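MutT related protein (Methanosarcina mazei, PDB 3GRN) probably acts as a hydrolase of the Nudix (MutT-related) family, which generally cleaves nucleoside diphosphate derivatives and related phosphate compounds. Local coordinates at residues R57-W60 against G64-M67; A97-S102 against I106-V111. All blocks are in the same frame, centred on the assembly; numbering follows the deposited sequence.

Interaction 1 of 2, residues R57-W60 against G64-M67; sequences REVW and GITM
The last turn of the Nudix-box helix, where Trp60 meets Gly64, forms this contact: residues 43-64 match the family signature, and Gly64 is the last glycine of that signature. The backbone supplies a single hydrogen bond, from Gly64 N to Trp60 O at 2.8 Å, with an N-H...O angle of 147°. Gly64 leaves the helix with positive phi, a backbone setting in which a CB would be pressed against the preceding carbonyl oxygen, and the chain turns there to run back past the helix end. With CG anti to the backbone N (chi1 -165°) and beside the carbonyl carbon, the Trp60 indole is set on the side where the departing chain passes. Gly64 CA sits over the face of the five-membered ring, 4.2 Å from its centroid, as a CH-pi contact. Ile65 O comes instead to the ring edge, 3.5 Å from Trp60 CD1, and also takes a CA-H...O contact from Trp60 CA at 3.3 Å. The Thr66 hydroxyl approaches the same ring obliquely. Replacing Trp60 with alanine keeps the backbone bond but would probably open a gap beside Gly64 CA and Ile65 O. On the buried side Val59 divides its methyls: CG1 lies 3.9 Å from Ile65 CB, while CG2 meets Met67 CE at 3.8 Å, the Val59 and Met67 side chains crossing nearly at right angles. Val59 O and Ile65 N both bond to the Thr63 hydroxyl, a further tie across the helix end. Val59 and Met67 reach Ala13 of strand 7-16, so helix 51-63 and the following loop rest together on the sheet, whereas Trp60 packs on Glu82 of the second subunit.

Interaction 2 of 2, residues A97-S102 against I106-V111; sequences ADVKLS and IEYSWV
Val99 sits squarely over the Tyr108 ring: its CB lies 3.7 Å from the ring centroid and only 4° off the normal, a well-centred CH-pi contact. Tyr108 CB points toward the loop, and with CG between the backbone N and the carbonyl carbon (chi1 69°) the ring presents a face to Val99. The two methyls of Val99 then split, CG1 staying over the ring, 3.8 Å from Tyr108 CD2, and CG2 reaching Trp110 CZ2 at 3.7 Å. Leu23 of strand 22-27 also touches Val99 and Trp110. Leu101 packs as closely, but mainly on backbone: its CD1 lies 3.6 Å from Glu107 N and meets the edge of the tyrosine ring, 4.1 Å from Tyr108 CD2. The looser side begins at Ala97, whose O merely approaches Trp110 CZ2 at 4.3 Å. Asp98 and Lys100 start out from the backbone away from the strand and are exposed, while Lys100 O bonds to Thr81 OG1 of the second subunit. No hydrogen bond joins the segments, and the CA atoms of Val99 and Tyr108 are 7.8 Å apart, so the loop is layered on the strand by side chains instead of pairing with it. Running 157° from the strand direction, it covers one face of 105-111, which pairs with 22-27 as an edge strand, within this chain, of the Nudix domain's mixed sheet.

Overall arrangement
Interaction 1 closes before interaction 2 opens along the chain, and their centres lie 12 Å apart within the same Nudix domain. The first belongs to helix 51-63 and its exit, packed on strand 7-16 inside the mixed sheet; the second covers strand 105-111 at one margin of that sheet, next to strand 22-27. They meet directly where Ile65 CG1 lies 3.8 Å from Ala97 CB, and the backbone of Lys100 bonds to that of Thr63 at the helix end. The loop of residues 97-102 thus connects the Nudix-box helix with the sheet margin, and both contacts also touch the second subunit, placing this region at the dimer interface.

Interaction 1 of 2, residues R57-W60 against G64-M67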
loop_
_atom_site.group_PDB
_atom_site.type_symbol
_atom_site.label_atom_id
_atom_site.label_comp_id
_atom_site.label_asym_id
_atom_site.label_seq_id
_atom_site.Cartn_x
_atom_site.Cartn_y
_atom_site.Cartn_z
ATOM N N ARG A 57 5.471 -10.089 -2.584
ATOM C CA ARG A 57 5.223 -9.016 -1.604
ATOM C C ARG A 57 3.831 -8.439 -1.787
ATOM O O ARG A 57 3.076 -8.330 -0.831
ATOM C CB ARG A 57 6.266 -7.907 -1.769
ATOM C CG ARG A 57 6.023 -6.704 -0.860
ATOM C CD ARG A 57 6.976 -5.542 -1.154
ATOM N NE ARG A 57 7.019 -5.133 -2.566
ATOM C CZ ARG A 57 6.164 -4.325 -3.176
ATOM N NH1 ARG A 57 5.106 -3.810 -2.548
ATOM N NH2 ARG A 57 6.365 -4.042 -4.461
ATOM N N GLU A 58 3.482 -8.090 -3.027
ATOM C CA GLU A 58 2.148 -7.538 -3.326
ATOM C C GLU A 58 1.011 -8.513 -3.030
ATOM O O GLU A 58 -0.018 -8.124 -2.477
ATOM C CB GLU A 58 2.104 -7.071 -4.775
ATOM C CG GLU A 58 2.988 -5.838 -4.979
ATOM C CD GLU A 58 2.373 -4.510 -4.533
ATOM O OE1 GLU A 58 1.208 -4.474 -4.089
ATOM O OE2 GLU A 58 3.078 -3.475 -4.646
ATOM N N VAL A 59 1.194 -9.765 -3.399
ATOM C CA VAL A 59 0.182 -10.783 -3.143
ATOM C C VAL A 59 -0.016 -10.980 -1.638
ATOM O O VAL A 59 -1.157 -10.973 -1.184
ATOM C CB VAL A 59 0.513 -12.080 -3.847
ATOM C CG1 VAL A 59 -0.353 -13.212 -3.319
ATOM C CG2 VAL A 59 0.288 -11.876 -5.337
ATOM N N TRP A 60 1.082 -11.082 -0.881
ATOM C CA TRP A 60 0.954 -11.223 0.581
ATOM C C TRP A 60 0.224 -10.045 1.217
ATOM O O TRP A 60 -0.731 -10.248 1.971
ATOM C CB TRP A 60 2.250 -11.493 1.333
ATOM C CG TRP A 60 1.855 -11.978 2.741
ATOM C CD1 TRP A 60 1.368 -13.230 3.078
ATOM C CD2 TRP A 60 1.797 -11.200 3.938
ATOM N NE1 TRP A 60 1.055 -13.273 4.423
ATOM C CE2 TRP A 60 1.309 -12.047 4.971
ATOM C CE3 TRP A 60 2.124 -9.874 4.251
ATOM C CZ2 TRP A 60 1.159 -11.613 6.286
ATOM C CZ3 TRP A 60 1.959 -9.449 5.566
ATOM C CH2 TRP A 60 1.487 -10.314 6.562
ATOM N N GLY A 64 -3.015 -11.906 1.936
ATOM C CA GLY A 64 -2.605 -12.851 3.004
ATOM C C GLY A 64 -1.981 -14.140 2.461
ATOM O O GLY A 64 -1.532 -14.996 3.238
ATOM N N ILE A 65 -1.973 -14.296 1.135
ATOM C CA ILE A 65 -1.435 -15.497 0.494
ATOM C C ILE A 65 0.077 -15.452 0.389
ATOM O O ILE A 65 0.647 -14.478 -0.108
ATOM C CB ILE A 65 -2.088 -15.747 -0.904
ATOM C CG1 ILE A 65 -3.599 -15.986 -0.729
ATOM C CG2 ILE A 65 -1.423 -16.947 -1.660
ATOM C CD1 ILE A 65 -4.402 -15.930 -1.996
ATOM N N THR A 66 0.729 -16.520 0.858
ATOM C CA THR A 66 2.158 -16.676 0.632
ATOM C C THR A 66 2.329 -17.519 -0.631
ATOM O O THR A 66 1.906 -18.690 -0.683
ATOM C CB THR A 66 2.855 -17.380 1.808
ATOM O OG1 THR A 66 2.661 -16.621 3.001
ATOM C CG2 THR A 66 4.357 -17.516 1.538
ATOM N N MET A 67 2.912 -16.893 -1.650
ATOM C CA MET A 67 3.124 -17.545 -2.930
ATOM C C MET A 67 4.609 -17.492 -3.315
ATOM O O MET A 67 5.303 -16.510 -3.033
ATOM C CB MET A 67 2.218 -16.901 -4.006
ATOM C CG MET A 67 2.782 -15.623 -4.694
ATOM S SD MET A 67 2.162 -15.515 -6.374
ATOM C CE MET A 67 2.981 -14.058 -6.866
#

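Interaction 2 of 2, residues A97-S102 against I106-V111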
loop_
_atom_site.group_PDB
_atom_site.type_symbol
_atom_site.label_atom_id
_atom_site.label_comp_id
_atom_site.label_asym_id
_atom_site.label_seq_id
_atom_site.Cartn_x
_atom_site.Cartn_y
_atom_site.Cartn_z
ATOM N N ALA A 97 -6.832 -21.084 0.024
ATOM C CA ALA A 97 -6.619 -19.972 0.940
ATOM C C ALA A 97 -7.909 -19.231 1.231
ATOM O O ALA A 97 -8.781 -19.118 0.370
ATOM C CB ALA A 97 -5.568 -19.009 0.370
ATOM N N ASP A 98 -8.045 -18.757 2.466
ATOM C CA ASP A 98 -9.088 -17.805 2.797
ATOM C C ASP A 98 -8.499 -16.416 2.622
ATOM O O ASP A 98 -7.666 -15.981 3.427
ATOM C CB ASP A 98 -9.601 -18.003 4.229
ATOM C CG ASP A 98 -10.692 -19.058 4.306
ATOM O OD1 ASP A 98 -11.867 -18.682 4.508
ATOM O OD2 ASP A 98 -10.376 -20.254 4.134
ATOM N N VAL A 99 -8.924 -15.747 1.558
ATOM C CA VAL A 99 -8.405 -14.403 1.219
ATOM C C VAL A 99 -8.720 -13.398 2.329
ATOM O O VAL A 99 -9.847 -13.350 2.857
ATOM C CB VAL A 99 -9.003 -13.939 -0.123
ATOM C CG1 VAL A 99 -8.540 -12.537 -0.483
ATOM C CG2 VAL A 99 -8.658 -14.947 -1.214
ATOM N N LYS A 100 -7.708 -12.612 2.695
ATOM C CA LYS A 100 -7.829 -11.626 3.726
ATOM C C LYS A 100 -7.337 -10.290 3.185
ATOM O O LYS A 100 -6.149 -10.118 2.904
ATOM C CB LYS A 100 -7.040 -12.057 4.961
ATOM C CG LYS A 100 -7.664 -13.297 5.661
ATOM C CD LYS A 100 -6.999 -13.586 7.002
ATOM C CE LYS A 100 -7.817 -14.592 7.831
ATOM N NZ LYS A 100 -8.031 -15.905 7.135
ATOM N N LEU A 101 -8.264 -9.356 3.066
ATOM C CA LEU A 101 -8.018 -8.072 2.361
ATOM C C LEU A 101 -7.428 -6.972 3.206
ATOM O O LEU A 101 -7.491 -7.018 4.437
ATOM C CB LEU A 101 -9.325 -7.555 1.745
ATOM C CG LEU A 101 -9.955 -8.477 0.681
ATOM C CD1 LEU A 101 -11.228 -7.864 0.168
ATOM C CD2 LEU A 101 -8.981 -8.743 -0.443
ATOM N N SER A 102 -6.878 -5.969 2.523
ATOM C CA SER A 102 -6.310 -4.783 3.137
ATOM C C SER A 102 -7.151 -3.559 2.740
ATOM O O SER A 102 -8.134 -3.690 1.970
ATOM C CB SER A 102 -4.885 -4.585 2.640
ATOM O OG SER A 102 -4.916 -4.074 1.299
ATOM N N ILE A 106 -11.947 -3.802 -1.427
ATOM C CA ILE A 106 -13.191 -3.935 -0.641
ATOM C C ILE A 106 -13.869 -5.297 -0.707
ATOM O O ILE A 106 -14.603 -5.685 0.204
ATOM C CB ILE A 106 -14.216 -2.818 -0.952
ATOM C CG1 ILE A 106 -14.417 -2.651 -2.464
ATOM C CG2 ILE A 106 -13.794 -1.514 -0.266
ATOM C CD1 ILE A 106 -14.665 -1.189 -2.857
ATOM N N GLU A 107 -13.616 -6.027 -1.788
ATOM C CA GLU A 107 -14.105 -7.386 -1.933
ATOM C C GLU A 107 -13.244 -8.214 -2.873
ATOM O O GLU A 107 -12.389 -7.684 -3.575
ATOM C CB GLU A 107 -15.572 -7.445 -2.372
ATOM C CG GLU A 107 -15.922 -6.606 -3.571
ATOM C CD GLU A 107 -17.416 -6.309 -3.652
ATOM O OE1 GLU A 107 -18.220 -7.073 -3.072
ATOM O OE2 GLU A 107 -17.781 -5.304 -4.292
ATOM N N TYR A 108 -13.492 -9.513 -2.861
ATOM C CA TYR A 108 -12.808 -10.420 -3.770
ATOM C C TYR A 108 -13.796 -11.411 -4.326
ATOM O O TYR A 108 -14.885 -11.580 -3.789
ATOM C CB TYR A 108 -11.647 -11.149 -3.082
ATOM C CG TYR A 108 -12.084 -12.159 -2.046
ATOM C CD1 TYR A 108 -12.363 -13.485 -2.407
ATOM C CD2 TYR A 108 -12.256 -11.783 -0.712
ATOM C CE1 TYR A 108 -12.780 -14.423 -1.463
ATOM C CE2 TYR A 108 -12.668 -12.708 0.243
ATOM C CZ TYR A 108 -12.940 -14.028 -0.143
ATOM O OH TYR A 108 -13.350 -14.969 0.781
ATOM N N SER A 109 -13.363 -12.103 -5.374
ATOM C CA SER A 109 -14.163 -13.099 -6.035
ATOM C C SER A 109 -13.264 -14.035 -6.806
ATOM O O SER A 109 -12.254 -13.607 -7.379
ATOM C CB SER A 109 -15.174 -12.442 -6.973
ATOM O OG SER A 109 -16.047 -13.416 -7.513
ATOM N N TRP A 110 -13.628 -15.317 -6.779
ATOM C CA TRP A 110 -12.976 -16.356 -7.567
ATOM C C TRP A 110 -13.815 -16.531 -8.830
ATOM O O TRP A 110 -14.938 -17.043 -8.776
ATOM C CB TRP A 110 -12.884 -17.666 -6.777
ATOM C CG TRP A 110 -12.034 -17.610 -5.538
ATOM C CD1 TRP A 110 -12.463 -17.397 -4.250
ATOM C CD2 TRP A 110 -10.610 -17.766 -5.467
ATOM N NE1 TRP A 110 -11.385 -17.410 -3.384
ATOM C CE2 TRP A 110 -10.240 -17.644 -4.104
ATOM C CE3 TRP A 110 -9.607 -17.994 -6.422
ATOM C CZ2 TRP A 110 -8.912 -17.747 -3.674
ATOM C CZ3 TRP A 110 -8.289 -18.097 -5.991
ATOM C CH2 TRP A 110 -7.952 -17.972 -4.626
ATOM N N VAL A 111 -13.279 -16.073 -9.960
ATOM C CA VAL A 111 -14.025 -15.990 -11.214
ATOM C C VAL A 111 -13.431 -16.905 -12.302
ATOM O O VAL A 111 -12.217 -16.920 -12.514
ATOM C CB VAL A 111 -14.125 -14.518 -11.726
ATOM C CG1 VAL A 111 -15.131 -14.431 -12.861
ATOM C CG2 VAL A 111 -14.537 -13.556 -10.604
#